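Local coordinates for protein peroxidase (Cellulomonas bogoriensis 69B4 = DSM 16987, PDB 6QZO) that probably acts as a DyP-type peroxidase, using bound heme b to reduce peroxide while oxidising other substrates, at residues M197-G202 and R257-G262; R307-Y312 and S324-V329; P127-D132 and P341-L346. One frame throughout, in Å; residues are numbered along the deposited sequence.

Interaction 1 of 3, residues M197-G202 and R257-G262; sequences MGQVEG and RTLRTG. With HEM (protoporphyrin IX containing Fe), chain I.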
loop_
_atom_site.group_PDB
_atom_site.type_symbol
_atom_site.label_atom_id
_atom_site.label_comp_id
_atom_site.label_asym_id
_atom_site.label_seq_id
_atom_site.Cartn_x
_atom_site.Cartn_y
_atom_site.Cartn_z
ATOM N N MET A 197 -1.381 5.470 15.608
ATOM C CA MET A 197 -1.086 5.977 16.967
ATOM C C MET A 197 -1.184 4.809 17.955
ATOM O O MET A 197 -0.776 4.982 19.123
ATOM C CB MET A 197 -2.024 7.119 17.359
ATOM C CG MET A 197 -1.435 8.485 17.051
ATOM S SD MET A 197 -2.586 9.846 17.273
ATOM C CE MET A 197 -1.438 11.226 17.293
ATOM N N GLY A 198 -1.638 3.641 17.484
ATOM C CA GLY A 198 -1.780 2.415 18.290
ATOM C C GLY A 198 -3.136 2.330 18.957
ATOM O O GLY A 198 -3.322 1.408 19.773
ATOM N N GLN A 199 -4.072 3.213 18.589
ATOM C CA GLN A 199 -5.394 3.351 19.268
ATOM C C GLN A 199 -6.437 2.471 18.582
ATOM O O GLN A 199 -6.267 2.159 17.393
ATOM C CB GLN A 199 -5.867 4.805 19.233
ATOM C CG GLN A 199 -4.927 5.766 19.940
ATOM C CD GLN A 199 -5.014 7.167 19.390
ATOM O OE1 GLN A 199 -5.495 7.403 18.273
ATOM N NE2 GLN A 199 -4.535 8.115 20.170
ATOM N N VAL A 200 -7.486 2.114 19.316
ATOM C CA VAL A 200 -8.740 1.506 18.781
ATOM C C VAL A 200 -9.586 2.656 18.240
ATOM O O VAL A 200 -9.757 3.634 18.991
ATOM C CB VAL A 200 -9.485 0.701 19.861
ATOM C CG1 VAL A 200 -10.746 0.044 19.324
ATOM C CG2 VAL A 200 -8.581 -0.347 20.489
ATOM N N GLU A 201 -10.033 2.557 16.985
ATOM C CA GLU A 201 -10.833 3.586 16.269
ATOM C C GLU A 201 -12.110 2.890 15.767
ATOM O O GLU A 201 -11.988 1.773 15.191
ATOM C CB GLU A 201 -9.969 4.214 15.166
ATOM C CG GLU A 201 -10.737 4.842 14.002
ATOM C CD GLU A 201 -11.005 6.340 14.059
ATOM O OE1 GLU A 201 -10.171 7.063 14.655
ATOM O OE2 GLU A 201 -12.040 6.788 13.466
ATOM N N GLY A 202 -13.285 3.490 16.017
ATOM C CA GLY A 202 -14.562 3.087 15.394
ATOM C C GLY A 202 -15.601 2.602 16.386
ATOM O O GLY A 202 -16.700 2.217 15.960
ATOM N N ARG A 257 -9.805 7.033 26.421
ATOM C CA ARG A 257 -9.935 5.549 26.381
ATOM C C ARG A 257 -8.549 4.885 26.461
ATOM O O ARG A 257 -7.552 5.513 26.046
ATOM C CB ARG A 257 -10.671 5.099 25.111
ATOM C CG ARG A 257 -11.995 5.809 24.874
ATOM C CD ARG A 257 -12.700 5.353 23.615
ATOM N NE ARG A 257 -13.505 4.218 24.014
ATOM C CZ ARG A 257 -14.827 4.127 23.992
ATOM N NH1 ARG A 257 -15.584 5.098 23.512
ATOM N NH2 ARG A 257 -15.376 3.012 24.444
ATOM N N THR A 258 -8.487 3.645 26.947
ATOM C CA THR A 258 -7.217 2.899 27.169
ATOM C C THR A 258 -6.733 2.330 25.840
ATOM O O THR A 258 -7.580 2.125 24.940
ATOM C CB THR A 258 -7.357 1.790 28.217
ATOM O OG1 THR A 258 -8.229 0.805 27.667
ATOM C CG2 THR A 258 -7.891 2.294 29.540
ATOM N N LEU A 259 -5.430 2.091 25.711
ATOM C CA LEU A 259 -4.834 1.600 24.440
ATOM C C LEU A 259 -5.001 0.086 24.349
ATOM O O LEU A 259 -5.286 -0.409 23.238
ATOM C CB LEU A 259 -3.376 2.053 24.365
ATOM C CG LEU A 259 -3.233 3.544 24.064
ATOM C CD1 LEU A 259 -1.866 4.067 24.486
ATOM C CD2 LEU A 259 -3.496 3.810 22.583
ATOM N N ARG A 260 -4.900 -0.615 25.477
ATOM C CA ARG A 260 -4.945 -2.096 25.491
ATOM C C ARG A 260 -6.353 -2.533 25.079
ATOM O O ARG A 260 -6.471 -3.108 23.990
ATOM C CB ARG A 260 -4.528 -2.653 26.854
ATOM C CG ARG A 260 -4.293 -4.159 26.850
ATOM C CD ARG A 260 -3.879 -4.701 28.210
ATOM N NE ARG A 260 -4.902 -5.330 29.066
ATOM C CZ ARG A 260 -5.649 -4.697 29.976
ATOM N NH1 ARG A 260 -5.550 -3.387 30.136
ATOM N NH2 ARG A 260 -6.514 -5.384 30.707
ATOM N N THR A 261 -7.376 -2.243 25.893
ATOM C CA THR A 261 -8.750 -2.787 25.726
ATOM C C THR A 261 -9.578 -1.867 24.816
ATOM O O THR A 261 -10.471 -2.389 24.110
ATOM C CB THR A 261 -9.441 -2.981 27.077
ATOM O OG1 THR A 261 -9.490 -1.702 27.709
ATOM C CG2 THR A 261 -8.713 -3.934 28.004
ATOM N N GLY A 262 -9.288 -0.563 24.813
ATOM C CA GLY A 262 -10.085 0.464 24.106
ATOM C C GLY A 262 -11.276 0.926 24.944
ATOM O O GLY A 262 -12.191 1.536 24.388
HETATM C CHA HEM I . -13.537 8.855 18.450
HETATM C CHB HEM I . -8.958 8.896 16.970
HETATM C CHC HEM I . -9.890 12.767 14.234
HETATM C CHD HEM I . -14.560 12.475 15.394
HETATM C C1A HEM I . -12.209 8.562 18.299
HETATM C C2A HEM I . -11.509 7.583 19.063
HETATM C C3A HEM I . -10.216 7.611 18.650
HETATM C C4A HEM I . -10.125 8.573 17.621
HETATM C CMA HEM I . -9.066 6.766 19.165
HETATM C CAA HEM I . -12.071 6.715 20.174
HETATM C CBA HEM I . -12.645 5.385 19.687
HETATM C CGA HEM I . -13.927 5.633 18.962
HETATM O O1A HEM I . -13.862 5.783 17.710
HETATM O O2A HEM I . -15.012 5.702 19.605
HETATM C C1B HEM I . -8.841 9.972 16.099
HETATM C C2B HEM I . -7.602 10.315 15.493
HETATM C C3B HEM I . -7.848 11.419 14.714
HETATM C C4B HEM I . -9.276 11.714 14.893
HETATM C CMB HEM I . -6.279 9.575 15.670
HETATM C CAB HEM I . -6.968 12.169 13.796
HETATM C CBB HEM I . -5.776 11.733 13.391
HETATM C C1C HEM I . -11.239 13.030 14.291
HETATM C C2C HEM I . -11.858 14.076 13.608
HETATM C C3C HEM I . -13.198 14.035 13.914
HETATM C C4C HEM I . -13.389 12.913 14.815
HETATM C CMC HEM I . -11.242 15.103 12.698
HETATM C CAC HEM I . -14.049 15.071 13.273
HETATM C CBC HEM I . -15.339 15.203 13.418
HETATM C C1D HEM I . -14.637 11.438 16.345
HETATM C C2D HEM I . -15.912 11.031 16.964
HETATM C C3D HEM I . -15.628 10.040 17.827
HETATM C C4D HEM I . -14.173 9.843 17.715
HETATM C CMD HEM I . -17.308 11.594 16.758
HETATM C CAD HEM I . -16.625 9.290 18.719
HETATM C CBD HEM I . -16.778 9.998 20.082
HETATM C CGD HEM I . -17.788 9.376 21.040
HETATM O O1D HEM I . -19.011 9.590 20.904
HETATM O O2D HEM I . -17.417 8.660 22.013
HETATM N NA HEM I . -11.349 9.156 17.423
HETATM N NB HEM I . -9.797 10.824 15.725
HETATM N NC HEM I . -12.156 12.336 15.024
HETATM N ND HEM I . -13.636 10.692 16.833
HETATM FE FE HEM I . -11.805 10.770 16.365
#
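Gly198 to Gly202 form the GXXDG fingerprint of DyP-type peroxidases, here with a glutamate in the aspartate position, and Gln199 and Val200 of this loop rest on Leu259 and Gly262. Leu259 CD2 does most of the touching: it meets the methylene CG of Gln199 at 3.6 Å and also leans on the carbonyl O of Gly198. Beyond CG the Gln199 chain runs out extended, carrying OE1 in beside the heme methyls CMA and CMB, where it accepts a hydrogen bond from Asn195. Val200 points CG2 at the second loop, 4.0 Å from Gly262 CA, where a CB on Gly262 would be tight; the positive phi there favours glycine too. A bend at chi3 (88°) turns Arg257 NE toward Gly262 O, giving a hydrogen bond of 3.0 Å that braces the 257-262 loop internally. Arg257 CD lies 3.8 Å from HEM CAA, at the root of the propionate whose O1A accepts a bond from Gly202 N at 2.9 Å. The direct contact is thus van der Waals packing, mostly of aliphatic carbons. Polar ties come from around it: Arg194 bonds to the carbonyl O of both Gly198 and Leu259 and so links the two backbones.

Interaction 2 of 3, residues R307-Y312 and S324-V329; sequences RRAYNY and SGLLFV. With HEM (protoporphyrin IX containing Fe), chain I.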
loop_
_atom_site.group_PDB
_atom_site.type_symbol
_atom_site.label_atom_id
_atom_site.label_comp_id
_atom_site.label_asym_id
_atom_site.label_seq_id
_atom_site.Cartn_x
_atom_site.Cartn_y
_atom_site.Cartn_z
ATOM N N ARG A 307 -18.175 7.372 10.509
ATOM C CA ARG A 307 -16.715 7.362 10.260
ATOM C C ARG A 307 -16.398 6.041 9.562
ATOM O O ARG A 307 -16.939 5.002 9.987
ATOM C CB ARG A 307 -15.936 7.534 11.567
ATOM C CG ARG A 307 -16.108 8.912 12.173
ATOM C CD ARG A 307 -15.428 9.008 13.526
ATOM N NE ARG A 307 -16.086 8.170 14.510
ATOM C CZ ARG A 307 -15.490 7.457 15.458
ATOM N NH1 ARG A 307 -14.177 7.430 15.576
ATOM N NH2 ARG A 307 -16.221 6.769 16.322
ATOM N N ARG A 308 -15.575 6.112 8.516
ATOM C CA ARG A 308 -15.142 4.934 7.732
ATOM C C ARG A 308 -13.674 5.147 7.373
ATOM O O ARG A 308 -13.353 5.217 6.166
ATOM C CB ARG A 308 -16.072 4.770 6.525
ATOM C CG ARG A 308 -16.191 3.328 6.058
ATOM C CD ARG A 308 -17.159 3.228 4.920
ATOM N NE ARG A 308 -17.285 1.908 4.345
ATOM C CZ ARG A 308 -16.446 1.362 3.493
ATOM N NH1 ARG A 308 -15.287 1.934 3.229
ATOM N NH2 ARG A 308 -16.771 0.236 2.883
ATOM N N ALA A 309 -12.836 5.296 8.404
ATOM C CA ALA A 309 -11.434 5.753 8.286
ATOM C C ALA A 309 -10.487 4.579 7.949
ATOM O O ALA A 309 -10.811 3.397 8.225
ATOM C CB ALA A 309 -11.013 6.465 9.546
ATOM N N TYR A 310 -9.359 4.933 7.346
ATOM C CA TYR A 310 -8.273 4.018 6.935
ATOM C C TYR A 310 -6.941 4.622 7.390
ATOM O O TYR A 310 -6.859 5.847 7.515
ATOM C CB TYR A 310 -8.331 3.813 5.417
ATOM C CG TYR A 310 -9.349 2.798 4.970
ATOM C CD1 TYR A 310 -10.696 3.114 4.851
ATOM C CD2 TYR A 310 -8.966 1.504 4.690
ATOM C CE1 TYR A 310 -11.628 2.162 4.469
ATOM C CE2 TYR A 310 -9.882 0.547 4.297
ATOM C CZ TYR A 310 -11.211 0.875 4.175
ATOM O OH TYR A 310 -12.081 -0.093 3.783
ATOM N N ASN A 311 -5.938 3.790 7.638
ATOM C CA ASN A 311 -4.550 4.241 7.946
ATOM C C ASN A 311 -3.871 4.639 6.635
ATOM O O ASN A 311 -4.077 3.939 5.634
ATOM C CB ASN A 311 -3.719 3.145 8.627
ATOM C CG ASN A 311 -4.372 2.642 9.888
ATOM O OD1 ASN A 311 -4.868 3.445 10.684
ATOM N ND2 ASN A 311 -4.404 1.328 10.049
ATOM N N TYR A 312 -3.053 5.683 6.661
ATOM C CA TYR A 312 -2.107 5.971 5.560
ATOM C C TYR A 312 -0.693 5.989 6.139
ATOM O O TYR A 312 -0.489 6.397 7.278
ATOM C CB TYR A 312 -2.499 7.222 4.775
ATOM C CG TYR A 312 -2.118 8.556 5.344
ATOM C CD1 TYR A 312 -0.837 9.058 5.190
ATOM C CD2 TYR A 312 -3.065 9.373 5.944
ATOM C CE1 TYR A 312 -0.484 10.304 5.688
ATOM C CE2 TYR A 312 -2.736 10.630 6.421
ATOM C CZ TYR A 312 -1.441 11.102 6.291
ATOM O OH TYR A 312 -1.116 12.344 6.766
ATOM N N SER A 324 2.907 9.166 8.352
ATOM C CA SER A 324 1.759 8.335 8.775
ATOM C C SER A 324 0.600 9.239 9.171
ATOM O O SER A 324 0.856 10.406 9.592
ATOM C CB SER A 324 2.144 7.423 9.897
ATOM O OG SER A 324 3.236 6.613 9.504
ATOM N N GLY A 325 -0.627 8.730 9.034
ATOM C CA GLY A 325 -1.817 9.471 9.478
ATOM C C GLY A 325 -3.096 8.697 9.260
ATOM O O GLY A 325 -3.028 7.465 9.067
ATOM N N LEU A 326 -4.220 9.409 9.299
ATOM C CA LEU A 326 -5.588 8.852 9.164
ATOM C C LEU A 326 -6.215 9.423 7.885
ATOM O O LEU A 326 -6.144 10.662 7.693
ATOM C CB LEU A 326 -6.385 9.250 10.405
ATOM C CG LEU A 326 -7.637 8.415 10.683
ATOM C CD1 LEU A 326 -7.268 6.998 11.104
ATOM C CD2 LEU A 326 -8.507 9.072 11.733
ATOM N N LEU A 327 -6.686 8.543 6.990
ATOM C CA LEU A 327 -7.636 8.899 5.916
ATOM C C LEU A 327 -8.999 8.961 6.578
ATOM O O LEU A 327 -9.641 7.919 6.682
ATOM C CB LEU A 327 -7.654 7.849 4.805
ATOM C CG LEU A 327 -6.437 7.791 3.897
ATOM C CD1 LEU A 327 -6.786 7.108 2.575
ATOM C CD2 LEU A 327 -5.858 9.176 3.630
ATOM N N PHE A 328 -9.360 10.137 7.061
ATOM C CA PHE A 328 -10.618 10.338 7.818
ATOM C C PHE A 328 -11.735 10.593 6.812
ATOM O O PHE A 328 -11.874 11.744 6.338
ATOM C CB PHE A 328 -10.452 11.476 8.816
ATOM C CG PHE A 328 -11.520 11.481 9.865
ATOM C CD1 PHE A 328 -11.740 10.360 10.645
ATOM C CD2 PHE A 328 -12.297 12.598 10.073
ATOM C CE1 PHE A 328 -12.698 10.365 11.635
ATOM C CE2 PHE A 328 -13.285 12.595 11.041
ATOM C CZ PHE A 328 -13.482 11.482 11.813
ATOM N N VAL A 329 -12.475 9.537 6.478
ATOM C CA VAL A 329 -13.639 9.581 5.544
ATOM C C VAL A 329 -14.897 9.489 6.404
ATOM O O VAL A 329 -14.986 8.535 7.193
ATOM C CB VAL A 329 -13.572 8.420 4.533
ATOM C CG1 VAL A 329 -14.712 8.485 3.519
ATOM C CG2 VAL A 329 -12.229 8.367 3.815
HETATM C CHA HEM I . -13.537 8.855 18.450
HETATM C CHB HEM I . -8.958 8.896 16.970
HETATM C CHC HEM I . -9.890 12.767 14.234
HETATM C CHD HEM I . -14.560 12.475 15.394
HETATM C C1A HEM I . -12.209 8.562 18.299
HETATM C C2A HEM I . -11.509 7.583 19.063
HETATM C C3A HEM I . -10.216 7.611 18.650
HETATM C C4A HEM I . -10.125 8.573 17.621
HETATM C CMA HEM I . -9.066 6.766 19.165
HETATM C CAA HEM I . -12.071 6.715 20.174
HETATM C CBA HEM I . -12.645 5.385 19.687
HETATM C CGA HEM I . -13.927 5.633 18.962
HETATM O O1A HEM I . -13.862 5.783 17.710
HETATM O O2A HEM I . -15.012 5.702 19.605
HETATM C C1B HEM I . -8.841 9.972 16.099
HETATM C C2B HEM I . -7.602 10.315 15.493
HETATM C C3B HEM I . -7.848 11.419 14.714
HETATM C C4B HEM I . -9.276 11.714 14.893
HETATM C CMB HEM I . -6.279 9.575 15.670
HETATM C CAB HEM I . -6.968 12.169 13.796
HETATM C CBB HEM I . -5.776 11.733 13.391
HETATM C C1C HEM I . -11.239 13.030 14.291
HETATM C C2C HEM I . -11.858 14.076 13.608
HETATM C C3C HEM I . -13.198 14.035 13.914
HETATM C C4C HEM I . -13.389 12.913 14.815
HETATM C CMC HEM I . -11.242 15.103 12.698
HETATM C CAC HEM I . -14.049 15.071 13.273
HETATM C CBC HEM I . -15.339 15.203 13.418
HETATM C C1D HEM I . -14.637 11.438 16.345
HETATM C C2D HEM I . -15.912 11.031 16.964
HETATM C C3D HEM I . -15.628 10.040 17.827
HETATM C C4D HEM I . -14.173 9.843 17.715
HETATM C CMD HEM I . -17.308 11.594 16.758
HETATM C CAD HEM I . -16.625 9.290 18.719
HETATM C CBD HEM I . -16.778 9.998 20.082
HETATM C CGD HEM I . -17.788 9.376 21.040
HETATM O O1D HEM I . -19.011 9.590 20.904
HETATM O O2D HEM I . -17.417 8.660 22.013
HETATM N NA HEM I . -11.349 9.156 17.423
HETATM N NB HEM I . -9.797 10.824 15.725
HETATM N NC HEM I . -12.156 12.336 15.024
HETATM N ND HEM I . -13.636 10.692 16.833
HETATM FE FE HEM I . -11.805 10.770 16.365
HETATM O O HOH W 1 -3.336 6.095 11.233
#
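Tyr312 lays its ring over Gly325 on the neighbouring strand. Starting at CB, the side chain leans on Leu327 CG and CD2. CG then sits between the backbone N and the carbonyl carbon (chi1 81°), a turn that folds the ring back across the partner strand. CD2 comes within 3.6 Å of Leu327 CD2, CE2 lies on Gly325 CA and C, and CE1 and CZ cover Gly325 N, until OH ends near Ser324 O. The Gly325 CA-H meets this face as a CH-pi contact, 3.7 Å from CA to the ring centroid and 23° off the normal; a CB on Gly325 would collide with CE2. Arg235 adds a cation-pi partner. Replacing Tyr312 by an alanine would probably uncover Gly325, take most of the packing from Leu327 CD2 and leave Arg235 without its cation-pi partner. The backbones are joined by five hydrogen bonds, among them the reciprocal pair Tyr312 N to Gly325 O (3.0 Å) and Gly325 N to Tyr312 O (2.9 Å). A water also bridges Gly325 O and Asn311 OD1. At the other end Arg307 CD touches the edge of the Phe328 ring, 3.6 Å from CZ, the guanidinium and ring planes 49° apart. Phe328 turns a face to the porphyrin, while the Arg307 guanidinium lies over the pyrrole carbon HEM C3D and gives two bonds to one propionate oxygen, NH1 to O1A at 2.7 Å and NH2 to O1A at 2.9 Å. NH1 also pairs with Glu201. This is an antiparallel beta hairpin in the C-terminal ferredoxin-like half of a DyP peroxidase, with Arg307 and Phe328 contributing to the heme site.

Interaction 3 of 3, residues P127-D132 and P341-L346; sequences PPFGID and PVQRRL. With HEM (protoporphyrin IX containing Fe), chain I.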
loop_
_atom_site.group_PDB
_atom_site.type_symbol
_atom_site.label_atom_id
_atom_site.label_comp_id
_atom_site.label_asym_id
_atom_site.label_seq_id
_atom_site.Cartn_x
_atom_site.Cartn_y
_atom_site.Cartn_z
ATOM N N PRO A 127 -15.567 25.267 6.167
ATOM C CA PRO A 127 -15.015 26.566 6.546
ATOM C C PRO A 127 -13.607 26.356 7.102
ATOM O O PRO A 127 -13.291 25.261 7.542
ATOM C CB PRO A 127 -16.006 27.115 7.588
ATOM C CG PRO A 127 -16.754 25.918 8.096
ATOM C CD PRO A 127 -16.748 24.903 6.969
ATOM N N PRO A 128 -12.743 27.388 7.137
ATOM C CA PRO A 128 -11.381 27.219 7.652
ATOM C C PRO A 128 -11.384 27.091 9.187
ATOM O O PRO A 128 -12.233 27.672 9.844
ATOM C CB PRO A 128 -10.657 28.495 7.198
ATOM C CG PRO A 128 -11.765 29.545 7.127
ATOM C CD PRO A 128 -13.031 28.781 6.740
ATOM N N PHE A 129 -10.453 26.300 9.718
ATOM C CA PHE A 129 -10.249 26.094 11.173
ATOM C C PHE A 129 -8.813 26.488 11.524
ATOM O O PHE A 129 -7.925 26.286 10.673
ATOM C CB PHE A 129 -10.564 24.645 11.543
ATOM C CG PHE A 129 -12.000 24.280 11.281
ATOM C CD1 PHE A 129 -12.994 24.778 12.102
ATOM C CD2 PHE A 129 -12.368 23.475 10.208
ATOM C CE1 PHE A 129 -14.326 24.504 11.843
ATOM C CE2 PHE A 129 -13.699 23.157 9.985
ATOM C CZ PHE A 129 -14.677 23.680 10.800
ATOM N N GLY A 130 -8.597 27.032 12.723
ATOM C CA GLY A 130 -7.256 27.374 13.250
ATOM C C GLY A 130 -6.265 26.215 13.112
ATOM O O GLY A 130 -5.095 26.473 12.821
ATOM N N ILE A 131 -6.727 24.979 13.294
ATOM C CA ILE A 131 -5.871 23.751 13.286
ATOM C C ILE A 131 -5.484 23.352 11.858
ATOM O O ILE A 131 -4.527 22.578 11.727
ATOM C CB ILE A 131 -6.574 22.588 14.007
ATOM C CG1 ILE A 131 -7.940 22.270 13.398
ATOM C CG2 ILE A 131 -6.670 22.885 15.499
ATOM C CD1 ILE A 131 -8.428 20.869 13.697
ATOM N N ASP A 132 -6.184 23.856 10.841
ATOM C CA ASP A 132 -5.963 23.485 9.415
ATOM C C ASP A 132 -4.526 23.788 8.995
ATOM O O ASP A 132 -4.107 24.916 9.190
ATOM C CB ASP A 132 -6.912 24.253 8.482
ATOM C CG ASP A 132 -8.339 23.757 8.488
ATOM O OD1 ASP A 132 -8.584 22.697 9.114
ATOM O OD2 ASP A 132 -9.186 24.426 7.834
ATOM N N PRO A 341 -20.192 21.193 12.870
ATOM C CA PRO A 341 -20.296 21.573 14.278
ATOM C C PRO A 341 -19.363 20.760 15.189
ATOM O O PRO A 341 -18.883 21.307 16.175
ATOM C CB PRO A 341 -21.771 21.300 14.628
ATOM C CG PRO A 341 -22.476 21.369 13.286
ATOM C CD PRO A 341 -21.485 20.749 12.322
ATOM N N VAL A 342 -19.116 19.488 14.847
ATOM C CA VAL A 342 -18.179 18.616 15.623
ATOM C C VAL A 342 -16.747 19.081 15.334
ATOM O O VAL A 342 -16.008 19.361 16.302
ATOM C CB VAL A 342 -18.372 17.122 15.325
ATOM C CG1 VAL A 342 -17.304 16.283 16.005
ATOM C CG2 VAL A 342 -19.761 16.643 15.717
ATOM N N GLN A 343 -16.387 19.210 14.056
ATOM C CA GLN A 343 -15.059 19.730 13.631
ATOM C C GLN A 343 -14.808 21.085 14.309
ATOM O O GLN A 343 -13.670 21.296 14.768
ATOM C CB GLN A 343 -14.967 19.843 12.112
ATOM C CG GLN A 343 -13.581 20.213 11.607
ATOM C CD GLN A 343 -12.519 19.252 12.099
ATOM O OE1 GLN A 343 -12.330 18.153 11.560
ATOM N NE2 GLN A 343 -11.827 19.645 13.160
ATOM N N ARG A 344 -15.822 21.944 14.393
ATOM C CA ARG A 344 -15.703 23.297 14.996
ATOM C C ARG A 344 -15.428 23.175 16.502
ATOM O O ARG A 344 -14.651 23.979 17.026
ATOM C CB ARG A 344 -16.965 24.141 14.728
ATOM C CG ARG A 344 -16.786 25.628 15.053
ATOM C CD ARG A 344 -17.269 26.720 14.090
ATOM N NE ARG A 344 -18.572 26.359 13.575
ATOM C CZ ARG A 344 -18.972 26.533 12.322
ATOM N NH1 ARG A 344 -18.201 27.147 11.429
ATOM N NH2 ARG A 344 -20.194 26.142 11.955
ATOM N N ARG A 345 -16.043 22.206 17.170
ATOM C CA ARG A 345 -15.867 21.979 18.627
ATOM C C ARG A 345 -14.447 21.452 18.896
ATOM O O ARG A 345 -13.833 21.918 19.880
ATOM C CB ARG A 345 -16.962 21.063 19.183
ATOM C CG ARG A 345 -17.122 21.143 20.698
ATOM C CD ARG A 345 -18.478 20.647 21.177
ATOM N NE ARG A 345 -18.734 19.322 20.643
ATOM C CZ ARG A 345 -19.740 18.959 19.825
ATOM N NH1 ARG A 345 -20.697 19.795 19.424
ATOM N NH2 ARG A 345 -19.805 17.681 19.454
ATOM N N LEU A 346 -13.921 20.569 18.035
ATOM C CA LEU A 346 -12.532 20.049 18.162
ATOM C C LEU A 346 -11.526 21.169 17.883
ATOM O O LEU A 346 -10.499 21.211 18.568
ATOM C CB LEU A 346 -12.310 18.883 17.196
ATOM C CG LEU A 346 -13.209 17.673 17.431
ATOM C CD1 LEU A 346 -12.689 16.475 16.662
ATOM C CD2 LEU A 346 -13.328 17.351 18.922
HETATM C CHA HEM I . -13.537 8.855 18.450
HETATM C CHB HEM I . -8.958 8.896 16.970
HETATM C CHC HEM I . -9.890 12.767 14.234
HETATM C CHD HEM I . -14.560 12.475 15.394
HETATM C C1A HEM I . -12.209 8.562 18.299
HETATM C C2A HEM I . -11.509 7.583 19.063
HETATM C C3A HEM I . -10.216 7.611 18.650
HETATM C C4A HEM I . -10.125 8.573 17.621
HETATM C CMA HEM I . -9.066 6.766 19.165
HETATM C CAA HEM I . -12.071 6.715 20.174
HETATM C CBA HEM I . -12.645 5.385 19.687
HETATM C CGA HEM I . -13.927 5.633 18.962
HETATM O O1A HEM I . -13.862 5.783 17.710
HETATM O O2A HEM I . -15.012 5.702 19.605
HETATM C C1B HEM I . -8.841 9.972 16.099
HETATM C C2B HEM I . -7.602 10.315 15.493
HETATM C C3B HEM I . -7.848 11.419 14.714
HETATM C C4B HEM I . -9.276 11.714 14.893
HETATM C CMB HEM I . -6.279 9.575 15.670
HETATM C CAB HEM I . -6.968 12.169 13.796
HETATM C CBB HEM I . -5.776 11.733 13.391
HETATM C C1C HEM I . -11.239 13.030 14.291
HETATM C C2C HEM I . -11.858 14.076 13.608
HETATM C C3C HEM I . -13.198 14.035 13.914
HETATM C C4C HEM I . -13.389 12.913 14.815
HETATM C CMC HEM I . -11.242 15.103 12.698
HETATM C CAC HEM I . -14.049 15.071 13.273
HETATM C CBC HEM I . -15.339 15.203 13.418
HETATM C C1D HEM I . -14.637 11.438 16.345
HETATM C C2D HEM I . -15.912 11.031 16.964
HETATM C C3D HEM I . -15.628 10.040 17.827
HETATM C C4D HEM I . -14.173 9.843 17.715
HETATM C CMD HEM I . -17.308 11.594 16.758
HETATM C CAD HEM I . -16.625 9.290 18.719
HETATM C CBD HEM I . -16.778 9.998 20.082
HETATM C CGD HEM I . -17.788 9.376 21.040
HETATM O O1D HEM I . -19.011 9.590 20.904
HETATM O O2D HEM I . -17.417 8.660 22.013
HETATM N NA HEM I . -11.349 9.156 17.423
HETATM N NB HEM I . -9.797 10.824 15.725
HETATM N NC HEM I . -12.156 12.336 15.024
HETATM N ND HEM I . -13.636 10.692 16.833
HETATM FE FE HEM I . -11.805 10.770 16.365
#
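Phe129 and Gln343 make the main contact, and it is of the CH-pi kind. Gln343 CG stands over the ring face, 3.8 Å from the centroid and 29° off the normal, with Phe129 CE2 the nearest ring atom at 3.4 Å. In Gln343 CG is anti to the backbone N, directed at the phenyl ring, and a bend at chi2 (56°) then carries the amide off the ring.

Van der Waals packing extends the patch. Phe129 CE1 reaches the helix backbone, 3.6 Å from Arg344 CA, and also touches Arg344 CB. Ile131 CD1 approaches Gln343 NE2 at 3.7 Å, an aliphatic tip against the amide nitrogen. At the rim Pro127 CG meets Arg344 NH1 at 3.8 Å, the two side chains crossing at about a right angle.

Hydrogen bonds shape the loop, and one just beyond the segment, Ile131 N to Asp347 OD1, fastens it to the helix. Phe129 to Asp132 is a type I beta turn, closed by Asp132 N to Phe129 O at 3.0 Å. Asp132 OD2 accepts Phe129 N at 2.9 Å from above the carboxylate plane, while OD1 forms a salt bridge with Arg234.

The helix also meets the heme. Two of these contacts are apolar: Val342 CG1 lies 3.4 Å from HEM CBC, and Leu346 CD1 packs against pyrrole C. The polar Gln343 OE1 sits by the methyl CMC. Gln343 therefore serves both sides, its CG toward the loop and its carbonyl oxygen toward the cofactor. The contact joins a loop of the N-terminal half to a pocket-lining helix of the C-terminal half, an interdomain seam at the heme pocket of this two-domain DyP peroxidase.

How the interactions relate
The chain enters the contacts at 127-132, in the loop ahead of strand 143-149, and meets the partner of that segment last, on helix 340-348. Interaction 3 thus closes a span of 208 residues that contains both others and ties the N-terminal half to the C-terminal half. Within it, interaction 1 comes first, closing 54 residues that include strand 229-238; interaction 2 follows in series as a beta hairpin, with 11 residues between its segments. None cross. Interactions 1 and 2 touch each other directly, whereas interaction 3 stays apart, its nearest atoms about 6 Å from interaction 2. All three reach the heme.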